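Local atomic coordinates of universal stress protein A-like protein (Arabidopsis thaliana, PDB entry 2GM3), a protein that binds AMP through a universal stress protein fold, although its role in the plant cell is not established. Residues V8-N13 and R29-T34; W33-I38 and H97-G102; H87-F92 and A105-G110; P23-K28 and E167-P172. All blocks are in the same frame, centred on the assembly; numbering follows the deposited sequence.

Contacts 1, 2 and 4 share helix 25-39 at successive levels. Contact 4 lies at its N-terminal end, contact 1 along its middle and contact 2 towards its C-terminal end. Contacts 1 and 4 have centres about 13 Å apart, and both touch the bound AMP. Contacts 2 and 3 share helix 81-99, with centres about 17 Å apart. Contacts 1 and 3 pack the two helices on the parallel sheet, through strands 6-11 and 102-109. Along the chain, contact 1 closes before contact 3 opens, while contact 4 ties residues near the start to a loop after the last strand. Contact 2 joins the helices at their C-terminal ends, and contact 4 adds the late loop.

Contact 1: V8-N13 and R29-T34; sequences VMVAVN and RAFEWT. With AMP (adenosine monophosphate), chain G.
The first strand and helix of a beta-alpha-beta unit meet here: Val8 and Val10 of strand 6-11 pack against Thr34 and Phe31 of helix 25-39. The touch is wholly apolar. Val8 and Thr34 reach toward each other tip to tip, with 4.1 Å between Val8 CG1 and Thr34 CG2. Val8 CG1 lies anti to the backbone N (chi1 -173°), which carries this methyl to the helix. Val10 CG1 meets Phe31 at the ring edge, near the ring plane, 4.3 Å from Phe31 CD1. Thr34 turns its methyl to the strand and keeps its hydroxyl for its own helix. Thr34 OG1 donates to Ala30 O at 2.8 Å. Thr34 N also bonds to Ala30 O, from the opposite face of the carbonyl plane, so two donors grip this buried oxygen.

The unit continues into strand 46-54, which pairs with strand 6-11 on one side. Strand 127-132 pairs with it on the other. Strand 6-11 is therefore central in the sheet, and its C-terminal end leads into the nucleotide site. Ala11 O accepts a 2.6 Å hydrogen bond from O2' of the AMP ribose. Ala11 CB packs near the adenine, 3.2 Å from AMP N3. Val12 O is close to the same base, 3.2 Å from AMP C2. Asn13 packs on the imidazole part of the purine, with Asn13 CB 3.4 Å from AMP C5. Asn13 OD1 is hydrogen-bonded to Ser24 OG and also approaches the sugar, 3.3 Å from AMP C3'.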
# COMPACT_ATOMS: atom_id res chain seq x y z
N VAL A 8 6.19 -9.61 0.43
CA VAL A 8 5.45 -8.63 1.15
C VAL A 8 6.12 -8.39 2.50
O VAL A 8 6.07 -9.26 3.38
CB VAL A 8 4.03 -9.15 1.38
CG1 VAL A 8 3.15 -8.06 2.00
CG2 VAL A 8 3.44 -9.67 0.09
N MSE A 9 6.73 -7.21 2.66
CA MSE A 9 7.30 -6.84 3.97
C MSE A 9 6.22 -6.24 4.85
O MSE A 9 5.50 -5.35 4.41
CB MSE A 9 8.42 -5.83 3.81
CG MSE A 9 9.16 -5.62 5.14
SE MSE A 9 10.83 -4.70 4.94
CE MSE A 9 10.38 -3.27 5.93
N VAL A 10 6.09 -6.76 6.07
CA VAL A 10 5.02 -6.32 6.98
C VAL A 10 5.68 -5.84 8.25
O VAL A 10 6.36 -6.60 8.90
CB VAL A 10 4.05 -7.46 7.31
CG1 VAL A 10 2.98 -6.97 8.26
CG2 VAL A 10 3.39 -8.02 6.05
N ALA A 11 5.50 -4.57 8.57
CA ALA A 11 6.15 -3.95 9.68
C ALA A 11 5.24 -4.15 10.89
O ALA A 11 4.10 -3.67 10.90
CB ALA A 11 6.35 -2.47 9.39
N VAL A 12 5.73 -4.87 11.90
CA VAL A 12 4.90 -5.24 13.05
C VAL A 12 5.48 -4.69 14.34
O VAL A 12 6.71 -4.65 14.54
CB VAL A 12 4.68 -6.77 13.16
CG1 VAL A 12 4.03 -7.34 11.87
CG2 VAL A 12 5.95 -7.51 13.45
N ASN A 13 4.59 -4.22 15.21
CA ASN A 13 5.01 -3.70 16.50
C ASN A 13 4.04 -4.13 17.61
O ASN A 13 2.96 -4.70 17.33
CB ASN A 13 5.12 -2.19 16.44
CG ASN A 13 3.80 -1.52 16.17
OD1 ASN A 13 3.01 -1.95 15.30
ND2 ASN A 13 3.55 -0.46 16.90
N ARG A 29 -4.29 -5.67 12.20
CA ARG A 29 -5.28 -5.42 11.18
C ARG A 29 -4.62 -5.42 9.81
O ARG A 29 -5.10 -6.07 8.87
CB ARG A 29 -6.02 -4.10 11.44
CG ARG A 29 -6.91 -3.70 10.29
CD ARG A 29 -7.98 -4.78 10.04
NE ARG A 29 -8.57 -5.17 11.31
CZ ARG A 29 -8.87 -6.41 11.65
NH1 ARG A 29 -8.65 -7.42 10.80
NH2 ARG A 29 -9.38 -6.64 12.84
N ALA A 30 -3.48 -4.72 9.72
CA ALA A 30 -2.73 -4.65 8.48
C ALA A 30 -2.33 -6.03 7.94
O ALA A 30 -2.48 -6.31 6.75
CB ALA A 30 -1.51 -3.81 8.69
N PHE A 31 -1.79 -6.86 8.83
CA PHE A 31 -1.39 -8.22 8.48
C PHE A 31 -2.60 -9.05 8.08
O PHE A 31 -2.60 -9.67 7.04
CB PHE A 31 -0.73 -8.87 9.68
CG PHE A 31 -0.35 -10.30 9.47
CD1 PHE A 31 0.90 -10.62 8.91
CD2 PHE A 31 -1.18 -11.33 9.94
CE1 PHE A 31 1.27 -11.95 8.75
CE2 PHE A 31 -0.80 -12.66 9.80
CZ PHE A 31 0.43 -12.97 9.21
N GLU A 32 -3.63 -9.08 8.91
CA GLU A 32 -4.79 -9.91 8.60
C GLU A 32 -5.50 -9.50 7.31
O GLU A 32 -5.95 -10.33 6.56
CB GLU A 32 -5.80 -9.92 9.75
CG GLU A 32 -5.13 -10.48 11.01
CD GLU A 32 -6.09 -10.82 12.13
OE1 GLU A 32 -7.17 -10.19 12.25
OE2 GLU A 32 -5.72 -11.74 12.90
N TRP A 33 -5.58 -8.20 7.07
CA TRP A 33 -6.18 -7.69 5.89
C TRP A 33 -5.39 -8.15 4.66
O TRP A 33 -6.00 -8.57 3.67
CB TRP A 33 -6.21 -6.17 5.94
CG TRP A 33 -6.94 -5.54 4.83
CD1 TRP A 33 -8.26 -5.18 4.82
CD2 TRP A 33 -6.41 -5.17 3.56
NE1 TRP A 33 -8.58 -4.61 3.64
CE2 TRP A 33 -7.47 -4.59 2.83
CE3 TRP A 33 -5.16 -5.29 2.95
CZ2 TRP A 33 -7.32 -4.13 1.52
CZ3 TRP A 33 -5.00 -4.82 1.65
CH2 TRP A 33 -6.08 -4.23 0.96
N THR A 34 -4.07 -8.03 4.73
CA THR A 34 -3.22 -8.47 3.65
C THR A 34 -3.43 -9.94 3.33
O THR A 34 -3.50 -10.27 2.17
CB THR A 34 -1.72 -8.19 3.91
OG1 THR A 34 -1.54 -6.80 4.18
CG2 THR A 34 -0.89 -8.53 2.68
P AMP G . 1.64 4.97 12.60
O1P AMP G . 2.70 5.19 13.53
O2P AMP G . 0.29 4.86 13.22
O3P AMP G . 1.60 5.80 11.41
O5' AMP G . 1.83 3.52 11.97
C5' AMP G . 1.75 2.38 12.78
C4' AMP G . 2.41 1.28 12.00
O4' AMP G . 3.86 1.50 11.87
C3' AMP G . 2.29 -0.07 12.67
O3' AMP G . 0.99 -0.62 12.30
C2' AMP G . 3.42 -0.83 12.00
O2' AMP G . 2.97 -1.32 10.74
C1' AMP G . 4.50 0.24 11.81
N9 AMP G . 5.36 0.26 13.00
C8 AMP G . 5.28 1.08 14.07
N7 AMP G . 6.25 0.77 14.95
C5 AMP G . 6.97 -0.22 14.41
C6 AMP G . 8.10 -0.95 14.81
N6 AMP G . 8.72 -0.75 15.96
N1 AMP G . 8.55 -1.91 14.00
C2 AMP G . 7.99 -2.19 12.85
N3 AMP G . 6.92 -1.53 12.42
C4 AMP G . 6.40 -0.54 13.18

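Contact 2: W33-I38 and H97-G102; sequences WTLEKI and HEIGVG
Leu35 and Ile99 cross obliquely, with the forked end of the leucine set against the single end methyl of the isoleucine. Leu35 CD1 is 3.7 Å from Ile99 CD1. The other branch also touches that methyl, with Leu35 CD2 at 4.0 Å from Ile99 CD1. Leu35 CD2 then reaches on to the second partner, Val101, and lies 4.2 Å from Val101 CG2. The leucine thus spans two residues on either side of Gly100. Ile99 has its CG1 between the backbone N and the carbonyl carbon (chi1 70°), and the chain runs out from there to the leucine.

The contact joins helix 25-39 to the C-terminal end of helix 81-99 and the turn that leads into strand 102-109. Gly100 forms a Schellman motif there, with a positive phi of 78° that suits glycine. The turn brings Val101 round to face Leu35. Val101 also packs on Ile48 of strand 46-54, so the buried side of the contact rests on the sheet. Ile99 is on the solvent side.

Leu35 lies in a wider pi-type turn of helix 25-39, residues 34-38. Lys37 CG sits over one face of the Trp33 indole, offset toward the rim, 3.5 Å above the plane. Lys37 NZ forms a 3.1 Å salt bridge with Glu36 OE2, coming from above the carboxylate plane. Lys37 O is hydrogen-bonded to Thr6 OG1 of the second subunit.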
# COMPACT_ATOMS: atom_id res chain seq x y z
N TRP A 33 -5.58 -8.20 7.07
CA TRP A 33 -6.18 -7.69 5.89
C TRP A 33 -5.39 -8.15 4.66
O TRP A 33 -6.00 -8.57 3.67
CB TRP A 33 -6.21 -6.17 5.94
CG TRP A 33 -6.94 -5.54 4.83
CD1 TRP A 33 -8.26 -5.18 4.82
CD2 TRP A 33 -6.41 -5.17 3.56
NE1 TRP A 33 -8.58 -4.61 3.64
CE2 TRP A 33 -7.47 -4.59 2.83
CE3 TRP A 33 -5.16 -5.29 2.95
CZ2 TRP A 33 -7.32 -4.13 1.52
CZ3 TRP A 33 -5.00 -4.82 1.65
CH2 TRP A 33 -6.08 -4.23 0.96
N THR A 34 -4.07 -8.03 4.73
CA THR A 34 -3.22 -8.47 3.65
C THR A 34 -3.43 -9.94 3.33
O THR A 34 -3.50 -10.27 2.17
CB THR A 34 -1.72 -8.19 3.91
OG1 THR A 34 -1.54 -6.80 4.18
CG2 THR A 34 -0.89 -8.53 2.68
N LEU A 35 -3.54 -10.80 4.35
CA LEU A 35 -3.78 -12.22 4.12
C LEU A 35 -5.12 -12.44 3.49
O LEU A 35 -5.24 -13.22 2.55
CB LEU A 35 -3.72 -13.02 5.40
CG LEU A 35 -2.33 -13.02 6.01
CD1 LEU A 35 -2.45 -13.96 7.20
CD2 LEU A 35 -1.32 -13.52 4.99
N GLU A 36 -6.13 -11.75 4.00
CA GLU A 36 -7.48 -11.92 3.53
C GLU A 36 -7.67 -11.40 2.11
O GLU A 36 -8.20 -12.09 1.26
CB GLU A 36 -8.46 -11.23 4.46
CG GLU A 36 -9.91 -11.54 4.09
CD GLU A 36 -10.92 -10.71 4.86
OE1 GLU A 36 -10.57 -10.14 5.94
OE2 GLU A 36 -12.08 -10.63 4.39
N LYS A 37 -7.23 -10.17 1.84
CA LYS A 37 -7.55 -9.52 0.57
C LYS A 37 -6.49 -9.65 -0.51
O LYS A 37 -6.82 -9.60 -1.69
CB LYS A 37 -7.87 -8.03 0.72
CG LYS A 37 -8.80 -7.69 1.83
CD LYS A 37 -10.21 -8.03 1.54
CE LYS A 37 -11.10 -7.41 2.58
NZ LYS A 37 -12.44 -8.09 2.64
N ILE A 38 -5.22 -9.80 -0.11
CA ILE A 38 -4.13 -9.91 -1.09
C ILE A 38 -3.62 -11.34 -1.31
O ILE A 38 -3.59 -11.81 -2.44
CB ILE A 38 -2.94 -8.93 -0.79
CG1 ILE A 38 -3.45 -7.48 -0.58
CG2 ILE A 38 -1.79 -9.02 -1.85
CD1 ILE A 38 -3.38 -6.62 -1.79
N HIS A 97 2.13 -19.76 9.24
CA HIS A 97 2.27 -21.20 9.17
C HIS A 97 0.90 -21.87 9.15
O HIS A 97 0.70 -22.87 8.46
CB HIS A 97 3.12 -21.70 10.34
CG HIS A 97 3.42 -23.18 10.29
ND1 HIS A 97 4.42 -23.71 9.50
CD2 HIS A 97 2.86 -24.22 10.94
CE1 HIS A 97 4.46 -25.02 9.67
NE2 HIS A 97 3.52 -25.36 10.53
N GLU A 98 -0.04 -21.31 9.90
CA GLU A 98 -1.38 -21.87 9.98
C GLU A 98 -2.08 -21.94 8.63
O GLU A 98 -2.76 -22.92 8.36
CB GLU A 98 -2.23 -21.11 11.00
CG GLU A 98 -1.91 -21.55 12.41
CD GLU A 98 -2.66 -20.78 13.46
OE1 GLU A 98 -2.99 -19.60 13.18
OE2 GLU A 98 -2.90 -21.37 14.55
N ILE A 99 -1.90 -20.91 7.80
CA ILE A 99 -2.52 -20.91 6.49
C ILE A 99 -1.55 -21.32 5.36
O ILE A 99 -1.91 -21.32 4.18
CB ILE A 99 -3.20 -19.57 6.21
CG1 ILE A 99 -2.18 -18.46 6.03
CG2 ILE A 99 -4.20 -19.24 7.35
CD1 ILE A 99 -2.81 -17.19 5.51
N GLY A 100 -0.32 -21.67 5.74
CA GLY A 100 0.67 -22.18 4.80
C GLY A 100 1.40 -21.16 3.92
O GLY A 100 1.95 -21.52 2.88
N VAL A 101 1.43 -19.89 4.34
CA VAL A 101 2.20 -18.86 3.64
C VAL A 101 3.64 -18.88 4.15
O VAL A 101 3.86 -18.77 5.37
CB VAL A 101 1.66 -17.42 3.95
CG1 VAL A 101 2.22 -16.41 2.96
CG2 VAL A 101 0.15 -17.36 3.96
N GLY A 102 4.61 -18.95 3.24
CA GLY A 102 6.02 -18.83 3.60
C GLY A 102 6.26 -17.46 4.24
O GLY A 102 5.66 -16.44 3.84

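Contact 3: H87-F92 and A105-G110; sequences HLLEFF and AWIKTG
Leu89 of helix 81-99 packs on Ala105 and Ile107 of strand 102-109, the helix and second strand of a beta-alpha-beta crossover that starts from strand 46-54. The helix runs back over strand 102-109, outermost in the sheet of this chain. The axes of the two short segments approach to 8.6 Å, at 156° between their directions.

Leu89 carries the contact from the helix side. Its torsions are chi1 -100° and chi2 34°, both away from the staggered positions, though at this resolution the fit may be partly responsible. In this pose the branch point lies against the small residue, with Leu89 CG 3.6 Å from Ala105 CB. Leu89 CD2 passes over the strand backbone, 3.8 Å from Trp106 C, and goes on to Ile107. Leu89 CD2 is 3.5 Å from Ile107 CG1 and also touches Ile107 CD1. The two side chains meet at a slant. Ile107 has CG1 beside its own backbone N, and this turns the longer branch to the leucine.

Trp106 points away, as expected for the alternate residue of a strand. Its indole NE1 is hydrogen-bonded to Glu119 OE2 of helix 112-123, on the other face of the sheet. Phe92 begins toward the strand but carries its ring elsewhere, into an edge-to-face pair with Phe31. Leu89 also packs on Val12, an AMP-binding residue. Its remaining branch closes the contact, with Leu89 CD1 4.1 Å from Trp106 O.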
# COMPACT_ATOMS: atom_id res chain seq x y z
N HIS A 87 8.40 -12.51 20.76
CA HIS A 87 7.02 -12.98 20.99
C HIS A 87 6.10 -12.44 19.90
O HIS A 87 5.17 -13.08 19.44
CB HIS A 87 6.48 -12.44 22.32
CG HIS A 87 6.82 -13.27 23.52
ND1 HIS A 87 6.66 -14.64 23.56
CD2 HIS A 87 7.27 -12.92 24.75
CE1 HIS A 87 7.01 -15.10 24.75
NE2 HIS A 87 7.38 -14.07 25.49
N LEU A 88 6.37 -11.21 19.52
CA LEU A 88 5.67 -10.55 18.48
C LEU A 88 5.83 -11.29 17.14
O LEU A 88 4.83 -11.59 16.45
CB LEU A 88 6.22 -9.14 18.38
CG LEU A 88 5.41 -8.03 17.76
CD1 LEU A 88 4.00 -8.05 18.34
CD2 LEU A 88 6.12 -6.77 18.14
N LEU A 89 7.07 -11.54 16.76
CA LEU A 89 7.41 -12.30 15.56
C LEU A 89 6.77 -13.68 15.54
O LEU A 89 6.25 -14.11 14.53
CB LEU A 89 8.92 -12.51 15.52
CG LEU A 89 9.65 -11.55 14.59
CD1 LEU A 89 9.04 -10.17 14.50
CD2 LEU A 89 11.10 -11.56 15.02
N GLU A 90 6.83 -14.37 16.68
CA GLU A 90 6.26 -15.68 16.81
C GLU A 90 4.73 -15.69 16.59
O GLU A 90 4.19 -16.65 16.00
CB GLU A 90 6.62 -16.27 18.18
CG GLU A 90 6.22 -17.70 18.33
CD GLU A 90 6.65 -18.31 19.65
OE1 GLU A 90 7.07 -17.59 20.57
OE2 GLU A 90 6.55 -19.55 19.76
N PHE A 91 4.05 -14.65 17.06
CA PHE A 91 2.61 -14.52 16.79
C PHE A 91 2.31 -14.52 15.29
O PHE A 91 1.47 -15.28 14.85
CB PHE A 91 1.96 -13.31 17.49
CG PHE A 91 0.55 -13.06 17.03
CD1 PHE A 91 -0.53 -13.70 17.65
CD2 PHE A 91 0.28 -12.16 15.96
CE1 PHE A 91 -1.86 -13.48 17.21
CE2 PHE A 91 -1.04 -11.94 15.52
CZ PHE A 91 -2.10 -12.58 16.15
N PHE A 92 3.05 -13.74 14.51
CA PHE A 92 2.79 -13.63 13.08
C PHE A 92 3.29 -14.80 12.27
O PHE A 92 2.68 -15.16 11.27
CB PHE A 92 3.36 -12.32 12.52
CG PHE A 92 2.63 -11.10 13.00
CD1 PHE A 92 3.12 -10.37 14.08
CD2 PHE A 92 1.45 -10.69 12.38
CE1 PHE A 92 2.45 -9.23 14.53
CE2 PHE A 92 0.76 -9.55 12.83
CZ PHE A 92 1.26 -8.82 13.91
N ALA A 105 10.96 -13.82 9.47
CA ALA A 105 10.73 -12.78 10.46
C ALA A 105 12.01 -12.48 11.18
O ALA A 105 12.76 -13.39 11.54
CB ALA A 105 9.65 -13.22 11.45
N TRP A 106 12.28 -11.20 11.39
CA TRP A 106 13.47 -10.81 12.13
C TRP A 106 13.31 -9.45 12.78
O TRP A 106 12.32 -8.71 12.53
CB TRP A 106 14.69 -10.83 11.23
CG TRP A 106 14.68 -9.75 10.26
CD1 TRP A 106 15.35 -8.58 10.35
CD2 TRP A 106 13.94 -9.70 9.04
NE1 TRP A 106 15.07 -7.80 9.28
CE2 TRP A 106 14.22 -8.47 8.45
CE3 TRP A 106 13.07 -10.60 8.39
CZ2 TRP A 106 13.67 -8.08 7.20
CZ3 TRP A 106 12.54 -10.22 7.15
CH2 TRP A 106 12.83 -8.96 6.58
N ILE A 107 14.30 -9.13 13.60
CA ILE A 107 14.32 -7.91 14.37
C ILE A 107 15.53 -7.09 13.97
O ILE A 107 16.61 -7.64 13.78
CB ILE A 107 14.37 -8.25 15.87
CG1 ILE A 107 13.05 -8.94 16.26
CG2 ILE A 107 14.64 -6.98 16.70
CD1 ILE A 107 12.95 -9.51 17.67
N LYS A 108 15.33 -5.79 13.81
CA LYS A 108 16.40 -4.83 13.67
C LYS A 108 16.27 -3.81 14.78
O LYS A 108 15.20 -3.65 15.36
CB LYS A 108 16.32 -4.17 12.29
CG LYS A 108 16.72 -5.10 11.14
CD LYS A 108 18.23 -5.31 11.08
CE LYS A 108 18.59 -6.31 10.00
NZ LYS A 108 20.05 -6.70 10.09
N THR A 109 17.35 -3.11 15.09
CA THR A 109 17.33 -2.12 16.16
C THR A 109 17.46 -0.70 15.60
O THR A 109 18.11 -0.48 14.58
CB THR A 109 18.46 -2.45 17.20
OG1 THR A 109 18.28 -3.79 17.69
CG2 THR A 109 18.47 -1.49 18.40
N GLY A 110 16.85 0.26 16.28
CA GLY A 110 17.06 1.68 15.97
C GLY A 110 15.74 2.40 15.88
O GLY A 110 14.74 1.94 16.45

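Contact 4: P23-K28 and E167-P172; sequences PSISCK and ETPSDP. With AMP (adenosine monophosphate), chain G.
Ile25 meets Glu167 and Pro169 with two different branches. Ile25 CG2 lies against the carboxylate end of Glu167, 3.4 Å from Glu167 OE2, and the two side chains slide past each other in opposite directions. Ile25 CD1 reaches Pro169 tip to tip, 3.9 Å from Pro169 CG. Ile25 CD1 also touches the backbone, 3.6 Å from Glu167 O. Ile25 CG2 is anti to the backbone N and CG1 anti to the carbonyl carbon (chi1 -53°), so the two branches part to the two residues.

One water joins the segments. It donates to Ile25 O at 2.6 Å and to Glu167 OE2 at 2.9 Å. The other carboxylate oxygen, Glu167 OE1, forms a salt bridge with Arg29 NE one helical turn on from Ile25. It also accepts from Asn164 N. These bonds limit the rotation of the carboxylate.

Behind Ile25 the helix start is capped. Ser24 is the N-cap, and Cys27 N donates to Ser24 OG at 3.2 Å in a nearly straight bond (161°). The same first turn binds the nucleotide. Ser26 OG accepts from AMP O3' at 2.7 Å and is hydrogen-bonded to Asp175 OD1 near the C-terminus.

The contact thus lies on the surface at the N-terminal end of helix 25-39. The loop after strand 158-162 flanks Ile25, while Pro23 and Cys27 pack on Phe92 of helix 81-99.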
# COMPACT_ATOMS: atom_id res chain seq x y z
N PRO A 23 0.42 -7.92 19.46
CA PRO A 23 0.74 -6.95 18.39
C PRO A 23 -0.14 -5.72 18.51
O PRO A 23 -1.21 -5.78 19.10
CB PRO A 23 0.33 -7.69 17.13
CG PRO A 23 -0.77 -8.70 17.63
CD PRO A 23 -0.19 -9.16 18.94
N SER A 24 0.31 -4.60 17.96
CA SER A 24 -0.54 -3.40 17.90
C SER A 24 -1.79 -3.73 17.08
O SER A 24 -1.72 -4.53 16.14
CB SER A 24 0.24 -2.24 17.30
OG SER A 24 0.41 -2.36 15.90
N ILE A 25 -2.90 -3.11 17.44
CA ILE A 25 -4.13 -3.27 16.67
C ILE A 25 -3.91 -2.96 15.19
O ILE A 25 -4.41 -3.67 14.33
CB ILE A 25 -5.26 -2.40 17.22
CG1 ILE A 25 -5.48 -2.63 18.71
CG2 ILE A 25 -6.54 -2.73 16.50
CD1 ILE A 25 -6.22 -1.50 19.36
N SER A 26 -3.10 -1.95 14.90
CA SER A 26 -2.99 -1.51 13.54
C SER A 26 -2.19 -2.49 12.66
O SER A 26 -2.57 -2.80 11.52
CB SER A 26 -2.45 -0.07 13.46
OG SER A 26 -1.10 -0.02 13.85
N CYS A 27 -1.09 -3.01 13.18
CA CYS A 27 -0.27 -3.88 12.37
C CYS A 27 -0.93 -5.24 12.29
O CYS A 27 -0.76 -5.95 11.33
CB CYS A 27 1.16 -3.98 12.88
SG CYS A 27 1.40 -5.15 14.26
N LYS A 28 -1.74 -5.58 13.28
CA LYS A 28 -2.46 -6.82 13.27
C LYS A 28 -3.53 -6.76 12.19
O LYS A 28 -3.67 -7.69 11.36
CB LYS A 28 -3.11 -7.05 14.63
CG LYS A 28 -3.51 -8.51 14.88
CD LYS A 28 -4.20 -8.72 16.25
CE LYS A 28 -5.06 -9.97 16.21
NZ LYS A 28 -5.54 -10.38 17.58
N GLU A 167 -12.51 -1.25 16.22
CA GLU A 167 -11.34 -1.65 16.99
C GLU A 167 -10.40 -0.47 17.23
O GLU A 167 -9.33 -0.64 17.78
CB GLU A 167 -10.59 -2.78 16.29
CG GLU A 167 -9.96 -2.33 15.01
CD GLU A 167 -9.30 -3.43 14.23
OE1 GLU A 167 -9.12 -3.21 13.01
OE2 GLU A 167 -8.97 -4.50 14.83
N THR A 168 -10.81 0.71 16.80
CA THR A 168 -10.05 1.92 17.02
C THR A 168 -10.34 2.43 18.44
O THR A 168 -11.49 2.65 18.78
CB THR A 168 -10.41 2.97 15.96
OG1 THR A 168 -10.12 2.42 14.68
CG2 THR A 168 -9.60 4.26 16.16
N PRO A 169 -9.28 2.58 19.28
CA PRO A 169 -9.49 3.01 20.65
C PRO A 169 -9.93 4.47 20.66
O PRO A 169 -9.62 5.21 19.72
CB PRO A 169 -8.11 2.86 21.31
CG PRO A 169 -7.27 2.09 20.34
CD PRO A 169 -7.85 2.38 18.98
N SER A 170 -10.64 4.87 21.70
CA SER A 170 -11.20 6.22 21.72
C SER A 170 -10.11 7.27 21.49
O SER A 170 -10.35 8.28 20.83
CB SER A 170 -12.00 6.47 22.99
OG SER A 170 -11.24 6.13 24.13
N ASP A 171 -8.91 7.01 21.98
CA ASP A 171 -7.76 7.84 21.64
C ASP A 171 -6.98 7.14 20.54
O ASP A 171 -6.38 6.09 20.77
CB ASP A 171 -6.89 8.11 22.87
CG ASP A 171 -5.65 8.94 22.55
OD1 ASP A 171 -5.35 9.20 21.37
OD2 ASP A 171 -4.98 9.33 23.53
N PRO A 172 -6.99 7.71 19.33
CA PRO A 172 -6.41 7.01 18.18
C PRO A 172 -4.90 6.79 18.28
O PRO A 172 -4.34 5.89 17.59
CB PRO A 172 -6.76 7.91 16.99
CG PRO A 172 -7.80 8.87 17.47
CD PRO A 172 -7.57 9.01 18.95
P AMP G . 1.64 4.97 12.60
O1P AMP G . 2.70 5.19 13.53
O2P AMP G . 0.29 4.86 13.22
O3P AMP G . 1.60 5.80 11.41
O5' AMP G . 1.83 3.52 11.97
C5' AMP G . 1.75 2.38 12.78
C4' AMP G . 2.41 1.28 12.00
O4' AMP G . 3.86 1.50 11.87
C3' AMP G . 2.29 -0.07 12.67
O3' AMP G . 0.99 -0.62 12.30
C2' AMP G . 3.42 -0.83 12.00
O2' AMP G . 2.97 -1.32 10.74
C1' AMP G . 4.50 0.24 11.81
N9 AMP G . 5.36 0.26 13.00
C8 AMP G . 5.28 1.08 14.07
N7 AMP G . 6.25 0.77 14.95
C5 AMP G . 6.97 -0.22 14.41
C6 AMP G . 8.10 -0.95 14.81
N6 AMP G . 8.72 -0.75 15.96
N1 AMP G . 8.55 -1.91 14.00
C2 AMP G . 7.99 -2.19 12.85
N3 AMP G . 6.92 -1.53 12.42
C4 AMP G . 6.40 -0.54 13.18
O HOH W 1 -6.29 -5.48 14.79